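Local coordinates for hypothetical protein (Rhodococcus sp., PDB 2OV9) that probably hydrolyses medium- and long-chain fatty acyl-coenzyme A thioesters to free fatty acid and coenzyme A, as a hot-dog-fold thioesterase, at residues T155-T160 with E204-D209; D139-V144 with L172-K177; R164-F169 with Q198-V203; G15-S20 with P101-G106. All blocks are in the same frame, centred on the assembly; numbering follows the deposited sequence. Where two conformers were deposited one is given.

Interaction 2 is the buried one: helix 131-148 lies on strand 171-182, and a valine packs on a leucine and on the bare backbone at a glycine. The other three are partly buried and bring in backbone hydrogen bonds. Interactions 1 and 4 sit at the two ends of the sheet within this chain, on strand 154-162 and on the short strand 16-17. Each is an antiparallel pairing interrupted by a bulge, but interaction 1 also adjoins the second subunit, whereas interaction 4 ties the N-terminal chain to the thioesterase fold. Interaction 3 shares strand 199-208 with interaction 1 and trades ladder bonding for a single backbone bond and an arginine laid against a glutamine. Interaction 2 touches all the others.

Interaction 1 of 4, residues T155-T160 with E204-D209; sequences TAQLST and EGLFVD
Ala156 and Gln157 both turn their backbone N-H groups toward the carbonyl of Leu206. Ala156 N to Leu206 O is a firm bond of 2.9 Å, whereas Gln157 N to the same Leu206 O is weak at 3.4 Å. Two residues thus face one, a classic beta bulge. Beyond it the antiparallel ladder runs regularly: Leu206 N returns to Gln157 O at 2.9 Å, and Ser159 and Glu204 bond to each other in both directions. Glu204 O has a second donor as well, a water 2.7 Å away that also hydrogen-bonds Ser159 OG, a small hydroxyl well suited to this partly open side. At the bulge, Ala156 CB rests 4.0 Å from Val208 CG2.

In this hot-dog fold the curved sheet wraps helix 131-148, and Thr155, Leu158 and Phe207 belong to the concave, helix-facing side. Phe207 CG stands anti to its carbonyl carbon (chi1 -62°), which lays the ring alongside Thr155 and leaves Phe207 CE1 3.3 Å from Thr155 OG1. Glycine suits position 205 because a CB there would run into Phe207 CE2; the bare Gly205 CA instead makes a C-H···O contact with Gln157 O at 3.2 Å. Leu142 and Asn146 of the helix pack on the Phe207 ring. On its far edge, strand 154-162 pairs antiparallel with a strand of the second subunit, so the sheet continues across the dimer.

Interaction 2 of 4, residues D139-V144 with L172-K177; sequences DHVLGV and LTLTGK
Val141 and Leu142 bear down on Leu174 to Gly176 where helix 131-148 crosses strand 171-182 at -45°, the two short axes only 6.9 Å apart. The turn before them looks elsewhere: Asp139 packs on Thr155 and Leu158 of strand 154-162, while His140 ND1 is hydrogen-bonded to His130 NE2 of the second subunit. Next comes Val141, whose CB points at the strand and whose two methyls divide the work. With CG1 anti to the backbone N (chi1 179°), that branch drops onto the peptide between Thr175 and Gly176, Val141 CG1 lying 3.6 Å from Gly176 N. The other branch slants across the neighbouring leucine, Val141 CG2 to Leu174 CD1 measuring 4.1 Å.

This is the core of the hot-dog fold, a long helix cradled by a strongly curved antiparallel sheet. Gly176 lets the two come so close, for a CB on it would lie 2.9 Å from Val141 CG1, a clash. A beta-branched valine is a good match, short and broad enough to fill the place over the bare backbone. Leu142 follows on the helix's flank; its CB does not aim at the strand, but its tip bends back to put Leu142 CD2 4.4 Å from Gly176 CA, while CD1 reaches toward Val203. The helix is held by its own bonds here, Gly143 N to Asp139 O at 3.1 Å. Val144, beyond it, packs on Val112. Along the strand, Leu174 faces the helix and also touches Ile192, whereas Thr175 turns its side chain to the opposite face of the sheet.

Interaction 3 of 4, residues R164-F169 with Q198-V203; sequences RPTPLF and QVCVSV
Arg164 bends its side chain round the carbonyl of Val199 and then lays its guanidinium against the amide of Gln198. Its backbone fixes the start: Arg164 N gives a rather long but straight bond to Cys200 O, 3.3 Å with 166° at the hydrogen, arriving on a lone pair in the carbonyl plane. The methylenes pass close by, Arg164 CD lying 3.2 Å from Val199 O. A kink at chi3 (62°) then turns the planar head toward Gln198, which stretches out beyond its CG to meet it. The two flat groups are tilted by 31°, with Gln198 CD 3.8 Å from Arg164 CZ and the end of the amide over the centre of one guanidinium face. With Gln198 cut back to an alanine, that guanidinium face is likely to lose its cover and the arginine head to turn more freely.

The corner of strand 199-208 lies here, at a classic beta bulge in which Cys200 and Val201 both face Ile192 of strand 185-194. In this hot-dog sheet the loop after strand 154-162 packs against that corner before the chain enters strand 171-182. Thr166 sits inward of the arginine. Its first torsion turns the hydroxyl to the corner, Thr166 OG1 lying 3.4 Å from Cys200 CB, and leaves the CG2 branch for Leu172. The threonine and Val201 side chains cross nearly at right angles. Cysteine, small and slender, suits a bulge position pressed against the loop, its SG 3.5 Å from Pro165 O. Val201 turns toward helix 131-148, touching Ser134 and Leu138.

Interaction 4 of 4, residues G15-S20 with P101-G106; sequences GTVLTS and PVVLEG
Gly15 and Thr16 both face Gly106 in a G1 beta bulge, which joins the N-terminal chain to the outer end of the hot-dog sheet. Gly15 N gives its proton to Gly106 O at 2.8 Å, and Gly106 N answers to Thr16 O at 2.9 Å. The positive phi of Gly15 (89°) would jam a CB against the preceding carbonyl, hence a glycine. A water donates to Gly15 O and lies near the Glu105 carboxylate. Farther along, Leu18 N bonds Leu104 O at 2.8 Å, and Leu18 CD1 settles 3.6 Å from Gly106 N, where a glycine again leaves room; the same side chain packs on Val144 and Trp148 of helix 131-148.

Thr16 OG1 is satisfied by Pro13 O. Thr19 uses its hydroxyl instead of its backbone to continue the pairing: rotated to chi1 50°, between the backbone N and the carbonyl carbon, OG1 accepts the Leu104 N-H. Replacing Thr19 by valine would probably leave that buried N-H without its acceptor. The second branch adds apolar contact, Thr19 CG2 lying 3.9 Å from Leu104 CB.

Interaction 1 of 4, residues T155-T160 with E204-D209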
# COMPACT_ATOMS: atom_id res chain seq x y z
N THR B 155 6.88 2.03 -15.50
CA THR B 155 5.45 1.75 -15.64
C THR B 155 4.81 2.88 -16.46
O THR B 155 5.08 4.06 -16.22
CB THR B 155 4.75 1.59 -14.27
OG1 THR B 155 5.50 0.69 -13.45
CG2 THR B 155 3.35 1.00 -14.44
N ALA B 156 4.02 2.50 -17.46
CA ALA B 156 3.28 3.47 -18.29
C ALA B 156 1.76 3.44 -18.04
O ALA B 156 1.11 4.50 -17.96
CB ALA B 156 3.58 3.24 -19.76
N GLN B 157 1.19 2.23 -17.95
CA GLN B 157 -0.25 2.05 -17.73
C GLN B 157 -0.51 0.73 -17.03
O GLN B 157 0.13 -0.27 -17.32
CB GLN B 157 -1.04 2.09 -19.05
CG GLN B 157 -2.49 2.55 -18.85
CD GLN B 157 -3.50 1.85 -19.75
OE1 GLN B 157 -3.55 2.09 -20.96
NE2 GLN B 157 -4.33 1.01 -19.16
N LEU B 158 -1.46 0.75 -16.10
CA LEU B 158 -1.85 -0.46 -15.40
C LEU B 158 -3.36 -0.53 -15.58
O LEU B 158 -4.05 0.47 -15.35
CB LEU B 158 -1.46 -0.35 -13.93
CG LEU B 158 -1.35 -1.55 -13.00
CD1 LEU B 158 -0.01 -2.25 -13.22
CD2 LEU B 158 -1.52 -1.08 -11.53
N SER B 159 -3.87 -1.67 -16.03
CA SER B 159 -5.31 -1.89 -16.10
C SER B 159 -5.69 -3.04 -15.22
O SER B 159 -5.38 -4.18 -15.56
CB SER B 159 -5.72 -2.20 -17.53
OG SER B 159 -5.30 -1.14 -18.36
N THR B 160 -6.37 -2.76 -14.11
CA THR B 160 -6.72 -3.80 -13.14
C THR B 160 -8.20 -4.09 -13.17
O THR B 160 -9.01 -3.17 -13.12
CB THR B 160 -6.27 -3.38 -11.72
OG1 THR B 160 -4.96 -2.80 -11.80
CG2 THR B 160 -6.23 -4.58 -10.78
N GLU B 204 -3.23 -6.08 -16.53
CA GLU B 204 -2.37 -5.91 -17.70
C GLU B 204 -1.59 -4.60 -17.52
O GLU B 204 -2.22 -3.53 -17.37
CB GLU B 204 -3.20 -5.79 -18.99
CG GLU B 204 -3.79 -7.09 -19.55
CD GLU B 204 -4.67 -6.87 -20.79
OE1 GLU B 204 -4.53 -5.83 -21.48
OE2 GLU B 204 -5.51 -7.76 -21.07
N GLY B 205 -0.26 -4.67 -17.56
CA GLY B 205 0.58 -3.45 -17.49
C GLY B 205 1.42 -3.26 -18.73
O GLY B 205 1.84 -4.22 -19.38
N LEU B 206 1.66 -1.99 -19.05
CA LEU B 206 2.49 -1.60 -20.17
C LEU B 206 3.68 -0.88 -19.60
O LEU B 206 3.55 -0.04 -18.70
CB LEU B 206 1.72 -0.69 -21.13
CG LEU B 206 0.44 -1.26 -21.77
CD1 LEU B 206 -0.31 -0.18 -22.56
CD2 LEU B 206 0.75 -2.47 -22.67
N PHE B 207 4.86 -1.22 -20.11
CA PHE B 207 6.11 -0.69 -19.59
C PHE B 207 6.96 -0.18 -20.75
O PHE B 207 6.72 -0.52 -21.91
CB PHE B 207 6.85 -1.77 -18.79
CG PHE B 207 6.10 -2.25 -17.57
CD1 PHE B 207 6.38 -1.73 -16.31
CD2 PHE B 207 5.12 -3.23 -17.68
CE1 PHE B 207 5.69 -2.17 -15.18
CE2 PHE B 207 4.41 -3.69 -16.55
CZ PHE B 207 4.70 -3.17 -15.30
N VAL B 208 7.95 0.65 -20.42
CA VAL B 208 8.83 1.22 -21.44
C VAL B 208 10.29 1.09 -21.02
O VAL B 208 10.71 1.72 -20.04
CB VAL B 208 8.49 2.71 -21.71
CG1 VAL B 208 9.21 3.23 -22.98
CG2 VAL B 208 6.98 2.91 -21.84
N ASP B 209 11.03 0.23 -21.73
CA ASP B 209 12.52 0.18 -21.79
C ASP B 209 13.11 -1.23 -21.88
O ASP B 209 14.33 -1.40 -21.94
CB ASP B 209 13.20 0.99 -20.68
CG ASP B 209 13.42 2.42 -21.06
OD1 ASP B 209 13.31 2.73 -22.27
OD2 ASP B 209 13.70 3.25 -20.16
O HOH W 1 -2.86 -1.89 -19.48

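Interaction 2 of 4, residues D139-V144 with L172-K177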
# COMPACT_ATOMS: atom_id res chain seq x y z
N ASP B 139 0.94 -4.54 -9.32
CA ASP B 139 1.91 -3.66 -9.95
C ASP B 139 3.35 -4.17 -9.69
O ASP B 139 4.14 -4.39 -10.63
CB ASP B 139 1.73 -2.23 -9.44
CG ASP B 139 2.75 -1.28 -10.03
OD1 ASP B 139 2.55 -0.84 -11.17
OD2 ASP B 139 3.75 -0.97 -9.37
N HIS B 140 3.68 -4.34 -8.41
CA HIS B 140 5.00 -4.83 -8.04
C HIS B 140 5.37 -6.18 -8.63
O HIS B 140 6.48 -6.36 -9.13
CB HIS B 140 5.17 -4.93 -6.52
CG HIS B 140 6.60 -5.05 -6.12
ND1 HIS B 140 7.45 -3.97 -6.11
CD2 HIS B 140 7.36 -6.13 -5.83
CE1 HIS B 140 8.67 -4.37 -5.79
NE2 HIS B 140 8.64 -5.68 -5.59
N VAL B 141 4.46 -7.15 -8.54
CA VAL B 141 4.70 -8.44 -9.17
C VAL B 141 5.05 -8.34 -10.66
O VAL B 141 5.92 -9.08 -11.13
CB VAL B 141 3.49 -9.40 -8.97
CG1 VAL B 141 3.76 -10.73 -9.65
CG2 VAL B 141 3.32 -9.64 -7.48
N LEU B 142 4.36 -7.45 -11.39
CA LEU B 142 4.68 -7.24 -12.82
C LEU B 142 6.11 -6.73 -12.98
O LEU B 142 6.82 -7.15 -13.90
CB LEU B 142 3.70 -6.24 -13.50
CG LEU B 142 2.21 -6.62 -13.53
CD1 LEU B 142 1.46 -5.64 -14.40
CD2 LEU B 142 2.05 -8.04 -14.04
N GLY B 143 6.53 -5.83 -12.09
CA GLY B 143 7.94 -5.37 -12.08
C GLY B 143 8.93 -6.50 -11.88
O GLY B 143 9.97 -6.56 -12.53
N VAL B 144 8.61 -7.40 -10.96
CA VAL B 144 9.47 -8.52 -10.68
C VAL B 144 9.45 -9.49 -11.86
O VAL B 144 10.50 -10.04 -12.22
CB VAL B 144 9.04 -9.24 -9.39
CG1 VAL B 144 9.89 -10.48 -9.14
CG2 VAL B 144 9.14 -8.30 -8.19
N LEU B 172 -3.50 -16.12 -0.74
CA LEU B 172 -3.73 -15.60 -2.10
C LEU B 172 -2.49 -15.82 -2.98
O LEU B 172 -1.39 -15.44 -2.60
CB LEU B 172 -3.98 -14.08 -2.03
CG LEU B 172 -5.08 -13.62 -1.05
CD1 LEU B 172 -5.11 -12.09 -0.98
CD2 LEU B 172 -6.47 -14.19 -1.40
N THR B 173 -2.67 -16.40 -4.17
CA THR B 173 -1.55 -16.64 -5.06
C THR B 173 -1.42 -15.48 -5.99
O THR B 173 -2.35 -15.19 -6.74
CB THR B 173 -1.79 -17.89 -5.92
OG1 THR B 173 -2.11 -19.00 -5.06
CG2 THR B 173 -0.53 -18.21 -6.77
N LEU B 174 -0.25 -14.85 -5.96
CA LEU B 174 0.09 -13.78 -6.87
C LEU B 174 0.98 -14.34 -7.97
O LEU B 174 1.91 -15.08 -7.69
CB LEU B 174 0.86 -12.68 -6.13
CG LEU B 174 0.36 -12.16 -4.77
CD1 LEU B 174 1.28 -11.06 -4.27
CD2 LEU B 174 -1.07 -11.64 -4.82
N THR B 175 0.69 -13.99 -9.22
CA THR B 175 1.48 -14.45 -10.36
C THR B 175 1.62 -13.30 -11.37
O THR B 175 0.70 -12.50 -11.51
CB THR B 175 0.78 -15.64 -11.05
OG1 THR B 175 0.51 -16.67 -10.09
CG2 THR B 175 1.67 -16.21 -12.13
N GLY B 176 2.75 -13.24 -12.06
CA GLY B 176 3.00 -12.25 -13.11
C GLY B 176 3.87 -12.89 -14.19
O GLY B 176 4.63 -13.81 -13.90
N LYS B 177 3.74 -12.42 -15.42
CA LYS B 177 4.57 -12.90 -16.53
C LYS B 177 4.66 -11.84 -17.61
O LYS B 177 3.66 -11.23 -17.98
CB LYS B 177 4.03 -14.20 -17.10
CG LYS B 177 4.91 -14.81 -18.19
CD LYS B 177 4.43 -16.20 -18.58
CE LYS B 177 5.21 -16.68 -19.77
NZ LYS B 177 4.85 -18.07 -20.11

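Interaction 3 of 4, residues R164-F169 with Q198-V203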
# COMPACT_ATOMS: atom_id res chain seq x y z
N ARG B 164 -13.83 -11.14 -8.44
CA ARG B 164 -14.43 -11.78 -7.27
C ARG B 164 -13.81 -11.11 -6.05
O ARG B 164 -12.66 -10.66 -6.11
CB ARG B 164 -14.07 -13.27 -7.23
CG ARG B 164 -14.40 -14.05 -8.49
CD ARG B 164 -13.93 -15.49 -8.40
NE ARG B 164 -14.57 -16.23 -7.32
CZ ARG B 164 -15.81 -16.76 -7.38
NH1 ARG B 164 -16.56 -16.65 -8.47
NH2 ARG B 164 -16.29 -17.42 -6.33
N PRO B 165 -14.58 -10.99 -4.95
CA PRO B 165 -14.02 -10.53 -3.66
C PRO B 165 -12.69 -11.19 -3.31
O PRO B 165 -12.50 -12.39 -3.55
CB PRO B 165 -15.10 -10.97 -2.66
CG PRO B 165 -16.39 -10.80 -3.45
CD PRO B 165 -16.04 -11.23 -4.86
N THR B 166 -11.77 -10.41 -2.77
CA THR B 166 -10.44 -10.91 -2.42
C THR B 166 -10.34 -10.96 -0.90
O THR B 166 -10.25 -9.92 -0.27
CB THR B 166 -9.36 -9.96 -2.96
OG1 THR B 166 -9.61 -9.68 -4.35
CG2 THR B 166 -8.00 -10.61 -2.82
N PRO B 167 -10.38 -12.14 -0.32
CA PRO B 167 -10.47 -12.17 1.15
C PRO B 167 -9.18 -11.95 1.89
O PRO B 167 -8.11 -12.32 1.43
CB PRO B 167 -10.97 -13.59 1.45
CG PRO B 167 -10.50 -14.41 0.25
CD PRO B 167 -10.42 -13.50 -0.92
N LEU B 168 -9.30 -11.38 3.08
CA LEU B 168 -8.23 -11.36 4.06
C LEU B 168 -8.17 -12.73 4.72
O LEU B 168 -9.12 -13.52 4.62
CB LEU B 168 -8.54 -10.29 5.13
CG LEU B 168 -8.62 -8.82 4.70
CD1 LEU B 168 -9.11 -7.99 5.86
CD2 LEU B 168 -7.24 -8.35 4.21
N PHE B 169 -7.06 -13.00 5.42
CA PHE B 169 -6.91 -14.18 6.29
C PHE B 169 -6.83 -15.54 5.59
O PHE B 169 -7.02 -16.58 6.22
CB PHE B 169 -8.00 -14.23 7.37
CG PHE B 169 -8.41 -12.88 7.91
CD1 PHE B 169 -7.46 -12.00 8.43
CD2 PHE B 169 -9.74 -12.49 7.88
CE1 PHE B 169 -7.83 -10.73 8.91
CE2 PHE B 169 -10.15 -11.22 8.37
CZ PHE B 169 -9.18 -10.35 8.89
N GLN B 198 -9.54 -19.78 -8.38
CA GLN B 198 -10.39 -18.78 -9.03
C GLN B 198 -9.72 -17.41 -9.00
O GLN B 198 -9.12 -17.03 -7.99
CB GLN B 198 -11.77 -18.75 -8.38
CG GLN B 198 -12.47 -20.11 -8.46
CD GLN B 198 -13.94 -20.00 -8.18
OE1 GLN B 198 -14.41 -20.40 -7.12
NE2 GLN B 198 -14.69 -19.46 -9.14
N VAL B 199 -9.83 -16.66 -10.10
CA VAL B 199 -9.21 -15.34 -10.18
C VAL B 199 -10.05 -14.29 -9.44
O VAL B 199 -11.28 -14.21 -9.63
CB VAL B 199 -9.08 -14.88 -11.63
CG1 VAL B 199 -8.41 -13.49 -11.70
CG2 VAL B 199 -8.29 -15.89 -12.45
N CYS B 200 -9.39 -13.51 -8.59
CA CYS B 200 -10.01 -12.42 -7.85
C CYS B 200 -9.75 -11.10 -8.56
O CYS B 200 -10.69 -10.32 -8.81
CB CYS B 200 -9.42 -12.35 -6.44
SG CYS B 200 -9.90 -13.75 -5.48
N VAL B 201 -8.49 -10.85 -8.87
CA VAL B 201 -8.07 -9.63 -9.56
C VAL B 201 -7.10 -10.00 -10.66
O VAL B 201 -6.28 -10.92 -10.51
CB VAL B 201 -7.33 -8.66 -8.61
CG1 VAL B 201 -7.13 -7.25 -9.29
CG2 VAL B 201 -8.11 -8.50 -7.33
N SER B 202 -7.14 -9.28 -11.77
CA SER B 202 -6.18 -9.52 -12.82
C SER B 202 -5.67 -8.16 -13.27
O SER B 202 -6.30 -7.15 -13.02
CB SER B 202 -6.83 -10.30 -13.98
OG SER B 202 -7.87 -9.56 -14.63
N VAL B 203 -4.53 -8.15 -13.92
CA VAL B 203 -3.92 -6.91 -14.40
C VAL B 203 -3.20 -7.13 -15.71
O VAL B 203 -2.72 -8.23 -16.00
CB VAL B 203 -2.95 -6.32 -13.35
CG1 VAL B 203 -1.75 -7.26 -13.12
CG2 VAL B 203 -2.48 -4.90 -13.77

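Interaction 4 of 4, residues G15-S20 with P101-G106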
# COMPACT_ATOMS: atom_id res chain seq x y z
N GLY B 15 12.18 -21.90 -9.24
CA GLY B 15 12.06 -21.85 -7.79
C GLY B 15 13.11 -20.95 -7.14
O GLY B 15 13.24 -20.93 -5.91
N THR B 16 13.83 -20.18 -7.95
CA THR B 16 14.80 -19.23 -7.43
C THR B 16 14.05 -18.15 -6.66
O THR B 16 13.14 -17.53 -7.21
CB THR B 16 15.63 -18.59 -8.58
OG1 THR B 16 16.47 -19.60 -9.16
CG2 THR B 16 16.49 -17.47 -8.06
N VAL B 17 14.39 -17.96 -5.39
CA VAL B 17 13.73 -16.94 -4.58
C VAL B 17 14.26 -15.61 -5.07
O VAL B 17 15.47 -15.43 -5.11
CB VAL B 17 14.03 -17.11 -3.08
CG1 VAL B 17 13.32 -16.01 -2.26
CG2 VAL B 17 13.58 -18.49 -2.59
N LEU B 18 13.37 -14.69 -5.44
CA LEU B 18 13.78 -13.40 -6.01
C LEU B 18 13.82 -12.26 -5.00
O LEU B 18 14.60 -11.30 -5.13
CB LEU B 18 12.84 -13.03 -7.15
CG LEU B 18 12.85 -14.02 -8.31
CD1 LEU B 18 11.86 -13.62 -9.35
CD2 LEU B 18 14.24 -14.10 -8.91
N THR B 19 12.94 -12.35 -4.02
CA THR B 19 12.86 -11.38 -2.94
C THR B 19 13.96 -11.68 -1.92
O THR B 19 14.66 -12.69 -2.02
CB THR B 19 11.50 -11.45 -2.29
OG1 THR B 19 11.20 -12.82 -1.98
CG2 THR B 19 10.45 -10.94 -3.26
N SER B 20 14.15 -10.77 -0.97
CA SER B 20 15.22 -10.94 -0.01
C SER B 20 14.97 -12.09 0.97
O SER B 20 13.93 -12.13 1.62
CB SER B 20 15.44 -9.64 0.76
OG SER B 20 16.64 -9.74 1.49
N PRO B 101 5.55 -9.05 4.39
CA PRO B 101 6.05 -8.86 3.04
C PRO B 101 5.75 -10.05 2.15
O PRO B 101 5.54 -11.17 2.64
CB PRO B 101 7.57 -8.73 3.23
CG PRO B 101 7.88 -9.55 4.45
CD PRO B 101 6.57 -9.69 5.25
N VAL B 102 5.68 -9.78 0.86
CA VAL B 102 5.45 -10.84 -0.12
C VAL B 102 6.78 -11.47 -0.52
O VAL B 102 7.74 -10.77 -0.79
CB VAL B 102 4.72 -10.31 -1.38
CG1 VAL B 102 4.38 -11.50 -2.32
CG2 VAL B 102 3.42 -9.58 -0.98
N VAL B 103 6.81 -12.80 -0.55
CA VAL B 103 7.96 -13.57 -0.99
C VAL B 103 7.64 -14.06 -2.41
O VAL B 103 6.53 -14.59 -2.64
CB VAL B 103 8.16 -14.78 -0.05
CG1 VAL B 103 9.27 -15.68 -0.54
CG2 VAL B 103 8.45 -14.27 1.38
N LEU B 104 8.57 -13.89 -3.34
CA LEU B 104 8.33 -14.29 -4.73
C LEU B 104 9.42 -15.20 -5.27
O LEU B 104 10.62 -15.01 -4.96
CB LEU B 104 8.20 -13.07 -5.65
CG LEU B 104 7.11 -12.07 -5.31
CD1 LEU B 104 7.39 -10.73 -6.04
CD2 LEU B 104 5.74 -12.66 -5.65
N GLU B 105 9.01 -16.18 -6.08
CA GLU B 105 9.97 -17.01 -6.78
C GLU B 105 9.80 -16.91 -8.28
O GLU B 105 8.71 -16.61 -8.77
CB GLU B 105 9.93 -18.45 -6.30
CG GLU B 105 8.63 -19.14 -6.54
CD GLU B 105 8.55 -20.49 -5.80
OE1 GLU B 105 9.59 -21.01 -5.32
OE2 GLU B 105 7.43 -21.02 -5.70
N GLY B 106 10.90 -17.10 -9.01
CA GLY B 106 10.83 -17.18 -10.46
C GLY B 106 10.70 -18.62 -10.91
O GLY B 106 11.36 -19.52 -10.37
O HOH W 2 11.43 -21.57 -3.87